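Long-range contacts in IPT/TIG domain-containing protein BACOVA_02650 (PDB 5E7G), which binds xyloglucan at the cell surface of Bacteroides ovatus, probably before the polysaccharide is transported into the periplasm for degradation: residues A[40-45]-A[84-89]; A[132-137]-A[148-153]; A[381-386]-A[413-418]. All blocks are in the same frame, centred on the assembly; numbering follows the deposited sequence.

The three contacts follow one another along an elongated chain of beta sheets and loops with hardly any helix. Contacts 1 and 2 lie in sheets of the same strand order in two successive IPT/TIG modules, but contact 1 pairs the two central strands, 42-45 and 82-86, and contact 2 pairs the edge strand 151-152 with 130-136. Their centres lie about 45 Å apart, with no touch between them. Contact 3 belongs to the C-terminal xyloglucan-binding domain, on the far side of the chain's centre, about 63 Å from contact 2 and about 88 Å from contact 1, centre to centre. It alone includes a glycan-pocket residue, so sugar recognition sits well away from the two N-terminal sheets.

Contact 1 of 3, residues A[40-45]-A[84-89]; sequences TQKVYI and RIETEH
Tyr44 and Glu86 meet on the face of the sheet that also carries Lys42 and Arg84. With CG anti to its carbonyl carbon (chi1 -48°), Tyr44 lays its ring beside Arg84, CD1 reaching 3.9 Å from Arg84 CD. Further along the same side of the ring, CE1 and OH meet the carboxylate of Glu86, whose OE1 lies in the ring plane, 3.2 Å from Tyr44 OH; the two planes are 64° apart. The other oxygen, OE2, stands at the edge of the Arg84 guanidinium, where NE gives it a weak, long salt bridge. Tyrosine and arginine thus approach different oxygens of one carboxylate, which probably limits its rotation. Beneath them the backbones pair closely: Arg84 N donates to Tyr44 O at 2.7 Å, and Tyr44 N returns a bond to Arg84 O. On the opposite face Thr40 CG2 packs on Ile85 CG2, with Phe52 and Ile62 close by. At the other end, Gln41 N binds Glu86 O at 2.7 Å while Lys42 N makes a weak bond to the same oxygen. Two consecutive residues facing Glu86 form a classic beta bulge, here at the start of an antiparallel strand pair in the first IPT/TIG module.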
loop_
_atom_site.group_PDB
_atom_site.type_symbol
_atom_site.label_atom_id
_atom_site.label_comp_id
_atom_site.label_asym_id
_atom_site.label_seq_id
_atom_site.Cartn_x
_atom_site.Cartn_y
_atom_site.Cartn_z
ATOM N N THR A 40 48.505 0.156 39.303
ATOM C CA THR A 40 47.108 -0.260 39.179
ATOM C C THR A 40 47.025 -1.788 39.108
ATOM O O THR A 40 47.784 -2.429 38.380
ATOM C CB THR A 40 46.416 0.334 37.937
ATOM O OG1 THR A 40 47.033 -0.175 36.753
ATOM C CG2 THR A 40 46.507 1.842 37.935
ATOM N N GLN A 41 46.110 -2.357 39.882
ATOM C CA GLN A 41 45.880 -3.796 39.901
ATOM C C GLN A 41 44.600 -4.122 39.139
ATOM O O GLN A 41 44.525 -5.120 38.423
ATOM C CB GLN A 41 45.784 -4.304 41.343
ATOM C CG GLN A 41 47.030 -4.062 42.194
ATOM C CD GLN A 41 48.141 -5.048 41.894
ATOM O OE1 GLN A 41 48.730 -5.026 40.813
ATOM N NE2 GLN A 41 48.428 -5.927 42.851
ATOM N N LYS A 42 43.600 -3.257 39.300
ATOM C CA LYS A 42 42.271 -3.466 38.735
ATOM C C LYS A 42 41.756 -2.202 38.047
ATOM O O LYS A 42 42.029 -1.087 38.495
ATOM C CB LYS A 42 41.283 -3.892 39.830
ATOM C CG LYS A 42 41.634 -5.192 40.537
ATOM C CD LYS A 42 41.433 -6.405 39.632
ATOM C CE LYS A 42 41.789 -7.706 40.345
ATOM N NZ LYS A 42 40.981 -7.914 41.597
ATOM N N VAL A 43 41.025 -2.389 36.952
ATOM C CA VAL A 43 40.302 -1.297 36.312
ATOM C C VAL A 43 38.838 -1.665 36.127
ATOM O O VAL A 43 38.511 -2.805 35.791
ATOM C CB VAL A 43 40.900 -0.936 34.946
ATOM C CG1 VAL A 43 40.133 0.231 34.319
ATOM C CG2 VAL A 43 42.365 -0.590 35.093
ATOM N N TYR A 44 37.964 -0.689 36.343
ATOM C CA TYR A 44 36.532 -0.886 36.177
ATOM C C TYR A 44 35.919 0.257 35.376
ATOM O O TYR A 44 36.324 1.406 35.530
ATOM C CB TYR A 44 35.829 -0.976 37.533
ATOM C CG TYR A 44 36.460 -1.911 38.535
ATOM C CD1 TYR A 44 37.525 -1.498 39.318
ATOM C CD2 TYR A 44 35.964 -3.196 38.723
ATOM C CE1 TYR A 44 38.092 -2.339 40.249
ATOM C CE2 TYR A 44 36.524 -4.048 39.653
ATOM C CZ TYR A 44 37.588 -3.613 40.417
ATOM O OH TYR A 44 38.153 -4.458 41.350
ATOM N N ILE A 45 34.946 -0.068 34.531
ATOM C CA ILE A 45 34.145 0.931 33.829
ATOM C C ILE A 45 32.679 0.555 33.966
ATOM O O ILE A 45 32.308 -0.599 33.755
ATOM C CB ILE A 45 34.503 1.044 32.328
ATOM C CG1 ILE A 45 35.997 1.342 32.137
ATOM C CG2 ILE A 45 33.646 2.128 31.671
ATOM C CD1 ILE A 45 36.434 1.388 30.685
ATOM N N ARG A 84 36.908 3.436 37.253
ATOM C CA ARG A 84 37.458 3.280 38.595
ATOM C C ARG A 84 38.795 2.549 38.525
ATOM O O ARG A 84 38.905 1.498 37.890
ATOM C CB ARG A 84 36.470 2.525 39.500
ATOM C CG ARG A 84 37.010 2.147 40.882
ATOM C CD ARG A 84 36.026 1.244 41.612
ATOM N NE ARG A 84 36.411 0.965 42.994
ATOM C CZ ARG A 84 35.997 1.662 44.046
ATOM N NH1 ARG A 84 35.185 2.707 43.893
ATOM N NH2 ARG A 84 36.402 1.314 45.261
ATOM N N ILE A 85 39.808 3.117 39.171
ATOM C CA ILE A 85 41.135 2.517 39.208
ATOM C C ILE A 85 41.522 2.171 40.637
ATOM O O ILE A 85 41.351 2.978 41.551
ATOM C CB ILE A 85 42.186 3.454 38.578
ATOM C CG1 ILE A 85 41.975 3.506 37.064
ATOM C CG2 ILE A 85 43.602 2.973 38.885
ATOM C CD1 ILE A 85 42.849 4.514 36.348
ATOM N N GLU A 86 42.029 0.954 40.811
ATOM C CA GLU A 86 42.545 0.487 42.096
ATOM C C GLU A 86 44.037 0.192 41.996
ATOM O O GLU A 86 44.471 -0.619 41.168
ATOM C CB GLU A 86 41.796 -0.765 42.566
ATOM C CG GLU A 86 40.358 -0.516 43.011
ATOM C CD GLU A 86 39.631 -1.804 43.365
ATOM O OE1 GLU A 86 40.233 -2.895 43.209
ATOM O OE2 GLU A 86 38.460 -1.726 43.797
ATOM N N THR A 87 44.823 0.860 42.833
ATOM C CA THR A 87 46.255 0.607 42.882
ATOM C C THR A 87 46.514 -0.386 43.995
ATOM O O THR A 87 45.582 -1.013 44.501
ATOM C CB THR A 87 47.070 1.891 43.112
ATOM O OG1 THR A 87 46.751 2.445 44.392
ATOM C CG2 THR A 87 46.769 2.913 42.029
ATOM N N GLU A 88 47.781 -0.543 44.352
ATOM C CA GLU A 88 48.157 -1.425 45.445
ATOM C C GLU A 88 47.461 -0.988 46.727
ATOM O O GLU A 88 47.101 -1.820 47.558
ATOM C CB GLU A 88 49.680 -1.430 45.640
ATOM C CG GLU A 88 50.161 -2.315 46.792
ATOM C CD GLU A 88 49.748 -3.769 46.624
ATOM O OE1 GLU A 88 49.913 -4.307 45.504
ATOM O OE2 GLU A 88 49.253 -4.370 47.606
ATOM N N HIS A 89 47.247 0.318 46.873
ATOM C CA HIS A 89 46.750 0.869 48.131
ATOM C C HIS A 89 45.562 1.824 47.985
ATOM O O HIS A 89 44.644 1.800 48.801
ATOM C CB HIS A 89 47.890 1.589 48.851
ATOM C CG HIS A 89 47.500 2.157 50.185
ATOM N ND1 HIS A 89 46.967 1.383 51.194
ATOM C CD2 HIS A 89 47.564 3.419 50.672
ATOM C CE1 HIS A 89 46.719 2.144 52.244
ATOM N NE2 HIS A 89 47.073 3.382 51.953
#

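Contact 2 of 3, residues A[132-137]-A[148-153]; sequences AVYLST and VDVQEI
Residues 132-136 and 149-153 run roughly antiparallel, their end-to-end directions 132° apart, with Leu135 and Gln151 as a hydrogen-bonded pair and Tyr134 and Glu152 as the non-hydrogen-bonded pair next to it. Gln151 N donates to Leu135 O at 2.8 Å, whereas the return bond, Leu135 N to Gln151 O, arrives from 44° above the carbonyl plane. Ile153 N then binds Val133 O at 2.7 Å. On the Leu135 face, Ile153 turns its CD1 in between two neighbours, 3.8 Å from Val133 CG1 and 4.0 Å from Leu135 CG. This is the edge of a four-stranded sheet in the second IPT/TIG module: strand 151-152 is outermost, and strand 178-183 flanks 130-136 on its other side, setting Leu179 against Leu135. On the Tyr134 face, the ring carbon CD1 lies 3.6 Å from Val150 CG1, the methyl approaching the ring obliquely. Tyr134 CG sits between its own backbone N and carbonyl carbon (chi1 67°), which swings the ring along the strand until its edge faces Ser136 CB. Glu152, bent at chi2, brings OE2 to 3.4 Å from Ala132 CB, while its OE1 forms a salt bridge with Arg146 from the intervening loop.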
loop_
_atom_site.group_PDB
_atom_site.type_symbol
_atom_site.label_atom_id
_atom_site.label_comp_id
_atom_site.label_asym_id
_atom_site.label_seq_id
_atom_site.Cartn_x
_atom_site.Cartn_y
_atom_site.Cartn_z
ATOM N N ALA A 132 13.890 14.390 25.853
ATOM C CA ALA A 132 12.658 15.093 25.515
ATOM C C ALA A 132 11.957 14.454 24.317
ATOM O O ALA A 132 12.570 13.723 23.535
ATOM C CB ALA A 132 12.956 16.556 25.228
ATOM N N VAL A 133 10.663 14.729 24.193
ATOM C CA VAL A 133 9.898 14.344 23.013
ATOM C C VAL A 133 9.031 15.519 22.575
ATOM O O VAL A 133 8.318 16.100 23.391
ATOM C CB VAL A 133 9.002 13.120 23.270
ATOM C CG1 VAL A 133 8.373 12.650 21.967
ATOM C CG2 VAL A 133 9.802 11.995 23.908
ATOM N N TYR A 134 9.097 15.867 21.291
ATOM C CA TYR A 134 8.360 17.020 20.787
ATOM C C TYR A 134 7.873 16.856 19.349
ATOM O O TYR A 134 8.425 16.076 18.567
ATOM C CB TYR A 134 9.226 18.283 20.896
ATOM C CG TYR A 134 10.456 18.323 20.007
ATOM C CD1 TYR A 134 10.370 18.740 18.687
ATOM C CD2 TYR A 134 11.710 17.985 20.501
ATOM C CE1 TYR A 134 11.489 18.795 17.879
ATOM C CE2 TYR A 134 12.834 18.040 19.698
ATOM C CZ TYR A 134 12.719 18.445 18.390
ATOM O OH TYR A 134 13.837 18.501 17.586
ATOM N N LEU A 135 6.814 17.597 19.031
ATOM C CA LEU A 135 6.301 17.714 17.675
ATOM C C LEU A 135 6.786 19.028 17.086
ATOM O O LEU A 135 6.923 20.013 17.809
ATOM C CB LEU A 135 4.775 17.663 17.661
ATOM C CG LEU A 135 4.133 16.447 18.320
ATOM C CD1 LEU A 135 2.632 16.641 18.424
ATOM C CD2 LEU A 135 4.468 15.192 17.528
ATOM N N SER A 136 7.046 19.048 15.784
ATOM C CA SER A 136 7.509 20.264 15.125
ATOM C C SER A 136 7.095 20.301 13.659
ATOM O O SER A 136 6.997 19.268 12.999
ATOM C CB SER A 136 9.028 20.385 15.238
ATOM O OG SER A 136 9.489 21.600 14.667
ATOM N N THR A 137 6.867 21.510 13.158
ATOM C CA THR A 137 6.447 21.710 11.775
ATOM C C THR A 137 7.596 21.457 10.809
ATOM O O THR A 137 7.379 21.186 9.627
ATOM C CB THR A 137 5.919 23.137 11.556
ATOM O OG1 THR A 137 6.977 24.078 11.783
ATOM C CG2 THR A 137 4.764 23.432 12.503
ATOM N N VAL A 148 12.847 26.302 15.799
ATOM C CA VAL A 148 12.391 27.484 16.524
ATOM C C VAL A 148 11.130 27.204 17.341
ATOM O O VAL A 148 11.066 27.545 18.521
ATOM C CB VAL A 148 12.123 28.665 15.550
ATOM C CG1 VAL A 148 13.435 29.164 14.952
ATOM C CG2 VAL A 148 11.145 28.264 14.432
ATOM N N ASP A 149 10.143 26.567 16.716
ATOM C CA ASP A 149 8.854 26.306 17.355
ATOM C C ASP A 149 8.610 24.810 17.494
ATOM O O ASP A 149 8.728 24.064 16.519
ATOM C CB ASP A 149 7.719 26.946 16.554
ATOM C CG ASP A 149 7.743 28.461 16.615
ATOM O OD1 ASP A 149 8.151 29.089 15.616
ATOM O OD2 ASP A 149 7.356 29.023 17.665
ATOM N N VAL A 150 8.274 24.376 18.705
ATOM C CA VAL A 150 8.007 22.967 18.960
ATOM C C VAL A 150 6.892 22.810 19.975
ATOM O O VAL A 150 6.538 23.753 20.678
ATOM C CB VAL A 150 9.265 22.215 19.473
ATOM C CG1 VAL A 150 10.415 22.361 18.486
ATOM C CG2 VAL A 150 9.680 22.708 20.860
ATOM N N GLN A 151 6.362 21.595 20.043
ATOM C CA GLN A 151 5.217 21.269 20.879
ATOM C C GLN A 151 5.616 20.153 21.843
ATOM O O GLN A 151 5.479 18.970 21.532
ATOM C CB GLN A 151 4.041 20.852 19.995
ATOM C CG GLN A 151 2.674 21.202 20.519
ATOM C CD GLN A 151 1.607 21.018 19.456
ATOM O OE1 GLN A 151 0.734 20.161 19.583
ATOM N NE2 GLN A 151 1.682 21.816 18.391
ATOM N N GLU A 152 6.132 20.537 23.005
ATOM C CA GLU A 152 6.677 19.576 23.955
ATOM C C GLU A 152 5.643 18.532 24.359
ATOM O O GLU A 152 4.499 18.866 24.666
ATOM C CB GLU A 152 7.191 20.292 25.205
ATOM C CG GLU A 152 8.327 19.569 25.911
ATOM C CD GLU A 152 9.665 19.718 25.196
ATOM O OE1 GLU A 152 9.764 20.536 24.257
ATOM O OE2 GLU A 152 10.624 19.013 25.577
ATOM N N ILE A 153 6.056 17.268 24.343
ATOM C CA ILE A 153 5.240 16.176 24.861
ATOM C C ILE A 153 5.753 15.849 26.257
ATOM O O ILE A 153 6.835 15.285 26.411
ATOM C CB ILE A 153 5.288 14.935 23.942
ATOM C CG1 ILE A 153 4.733 15.293 22.560
ATOM C CG2 ILE A 153 4.490 13.778 24.547
ATOM C CD1 ILE A 153 4.912 14.218 21.504
#

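Contact 3 of 3, residues A[381-386]-A[413-418]; sequences FDAALN and VVADAT. With XYS (alpha-D-xylopyranose), chain B.
Ala383 and Ala415 bring their methyl groups together at 3.6 Å, CB to CB, where the turn after strand 372-377 meets the loop leading to helix 419-423. A second apolar touch lies further along the segments: Leu385 CB rests 3.7 Å from Val413 CG2, the methyl of Val413 that is anti to its carbonyl carbon. Between these two touches, Ala383 O and Val413 O pass side by side, two unbonded acceptors, with a CA-H...O contact from Val413 CA to Ala383 O. The segments share no hydrogen bond.

Phe381, at the start of the same turn, reaches the other way, to a xylose of the bound glycan. Its CB lies 3.6 Å from xylose O3, and CG is as near to that hydroxyl oxygen while C2 of the sugar stands a little further off. On one side of the ring, CD1 meets xylose C4 at 3.6 Å and CE1 approaches the ring oxygen O5; on the other, CD2 and CE2 both have C2 as their nearest sugar atom. At the tip, CZ is 3.6 Å from O5. Xylose C2 hovers over the ring centre, 3.9 Å above its plane, and CG beside the backbone N (chi1 -63°) turns the phenyl group to offer that face. Gln374 OE1 also hydrogen-bonds the sugar.

The chemistry is therefore divided: the loop is joined to the turn by small apolar contacts, while on the turn's sugar-facing side an aromatic platform, a common feature of carbohydrate-binding sites, receives the xylose over one face, consistent with CH-pi and dispersion contacts, and a neighbouring amide adds polar recognition.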
loop_
_atom_site.group_PDB
_atom_site.type_symbol
_atom_site.label_atom_id
_atom_site.label_comp_id
_atom_site.label_asym_id
_atom_site.label_seq_id
_atom_site.Cartn_x
_atom_site.Cartn_y
_atom_site.Cartn_z
ATOM N N PHE A 381 -9.805 -14.169 -38.101
ATOM C CA PHE A 381 -9.935 -15.286 -37.180
ATOM C C PHE A 381 -8.590 -15.905 -36.804
ATOM O O PHE A 381 -8.484 -16.582 -35.779
ATOM C CB PHE A 381 -10.868 -16.329 -37.782
ATOM C CG PHE A 381 -12.266 -15.815 -37.995
ATOM C CD1 PHE A 381 -13.181 -15.788 -36.944
ATOM C CD2 PHE A 381 -12.659 -15.332 -39.234
ATOM C CE1 PHE A 381 -14.474 -15.305 -37.131
ATOM C CE2 PHE A 381 -13.945 -14.850 -39.432
ATOM C CZ PHE A 381 -14.857 -14.838 -38.369
ATOM N N ASP A 382 -7.561 -15.647 -37.605
ATOM C CA ASP A 382 -6.210 -16.071 -37.260
ATOM C C ASP A 382 -5.755 -15.431 -35.956
ATOM O O ASP A 382 -5.092 -16.071 -35.148
ATOM C CB ASP A 382 -5.212 -15.704 -38.369
ATOM C CG ASP A 382 -5.339 -16.578 -39.607
ATOM O OD1 ASP A 382 -5.853 -17.714 -39.502
ATOM O OD2 ASP A 382 -4.905 -16.123 -40.689
ATOM N N ALA A 383 -6.101 -14.161 -35.766
ATOM C CA ALA A 383 -5.661 -13.405 -34.597
ATOM C C ALA A 383 -6.626 -13.542 -33.409
ATOM O O ALA A 383 -6.333 -13.054 -32.322
ATOM C CB ALA A 383 -5.498 -11.939 -34.962
ATOM N N ALA A 384 -7.755 -14.217 -33.616
ATOM C CA ALA A 384 -8.828 -14.263 -32.612
ATOM C C ALA A 384 -8.403 -14.893 -31.292
ATOM O O ALA A 384 -7.507 -15.738 -31.247
ATOM C CB ALA A 384 -10.031 -15.019 -33.165
ATOM N N LEU A 385 -9.061 -14.461 -30.219
ATOM C CA LEU A 385 -8.919 -15.082 -28.909
ATOM C C LEU A 385 -9.727 -16.373 -28.877
ATOM O O LEU A 385 -10.921 -16.357 -29.176
ATOM C CB LEU A 385 -9.393 -14.132 -27.802
ATOM C CG LEU A 385 -9.364 -14.679 -26.373
ATOM C CD1 LEU A 385 -7.920 -14.926 -25.925
ATOM C CD2 LEU A 385 -10.058 -13.716 -25.434
ATOM N N ASN A 386 -9.083 -17.478 -28.506
ATOM C CA ASN A 386 -9.733 -18.791 -28.492
ATOM C C ASN A 386 -9.638 -19.505 -27.153
ATOM O O ASN A 386 -8.742 -19.243 -26.348
ATOM C CB ASN A 386 -9.138 -19.688 -29.582
ATOM C CG ASN A 386 -9.702 -19.381 -30.957
ATOM O OD1 ASN A 386 -10.886 -19.611 -31.215
ATOM N ND2 ASN A 386 -8.860 -18.860 -31.844
ATOM N N VAL A 413 -6.537 -10.553 -29.536
ATOM C CA VAL A 413 -7.640 -10.565 -30.497
ATOM C C VAL A 413 -7.239 -9.851 -31.796
ATOM O O VAL A 413 -7.790 -10.123 -32.866
ATOM C CB VAL A 413 -8.887 -9.880 -29.907
ATOM C CG1 VAL A 413 -10.056 -9.930 -30.881
ATOM C CG2 VAL A 413 -9.272 -10.537 -28.592
ATOM N N VAL A 414 -6.276 -8.939 -31.684
ATOM C CA VAL A 414 -5.839 -8.104 -32.797
ATOM C C VAL A 414 -4.348 -8.318 -33.051
ATOM O O VAL A 414 -3.542 -8.192 -32.132
ATOM C CB VAL A 414 -6.124 -6.619 -32.503
ATOM C CG1 VAL A 414 -5.509 -5.714 -33.563
ATOM C CG2 VAL A 414 -7.632 -6.386 -32.391
ATOM N N ALA A 415 -3.985 -8.634 -34.293
ATOM C CA ALA A 415 -2.590 -8.930 -34.634
ATOM C C ALA A 415 -1.811 -7.690 -35.069
ATOM O O ALA A 415 -0.584 -7.730 -35.205
ATOM C CB ALA A 415 -2.528 -9.992 -35.729
ATOM N N ASP A 416 -2.516 -6.588 -35.289
ATOM C CA ASP A 416 -1.879 -5.390 -35.823
ATOM C C ASP A 416 -0.993 -4.680 -34.795
ATOM O O ASP A 416 -1.068 -4.944 -33.588
ATOM C CB ASP A 416 -2.942 -4.436 -36.350
ATOM C CG ASP A 416 -3.912 -5.119 -37.307
ATOM O OD1 ASP A 416 -3.561 -5.282 -38.497
ATOM O OD2 ASP A 416 -5.019 -5.507 -36.872
ATOM N N ALA A 417 -0.156 -3.777 -35.298
ATOM C CA ALA A 417 0.853 -3.090 -34.494
ATOM C C ALA A 417 0.257 -1.933 -33.692
ATOM O O ALA A 417 0.277 -1.953 -32.458
ATOM C CB ALA A 417 1.984 -2.574 -35.399
ATOM N N THR A 418 -0.241 -0.922 -34.405
ATOM C CA THR A 418 -0.891 0.237 -33.798
ATOM C C THR A 418 -2.395 0.212 -34.025
ATOM O O THR A 418 -2.904 -0.544 -34.856
ATOM C CB THR A 418 -0.359 1.565 -34.356
ATOM O OG1 THR A 418 -0.750 1.700 -35.730
ATOM C CG2 THR A 418 1.159 1.643 -34.217
HETATM C C1 XYS B . -16.164 -18.804 -39.157
HETATM C C2 XYS B . -14.664 -18.902 -39.230
HETATM C C3 XYS B . -14.144 -19.593 -38.017
HETATM C C4 XYS B . -14.720 -19.088 -36.729
HETATM C C5 XYS B . -16.203 -18.697 -36.753
HETATM O O2 XYS B . -14.291 -19.637 -40.412
HETATM O O3 XYS B . -12.695 -19.433 -37.951
HETATM O O4 XYS B . -14.549 -20.115 -35.741
HETATM O O5 XYS B . -16.611 -18.013 -37.993
#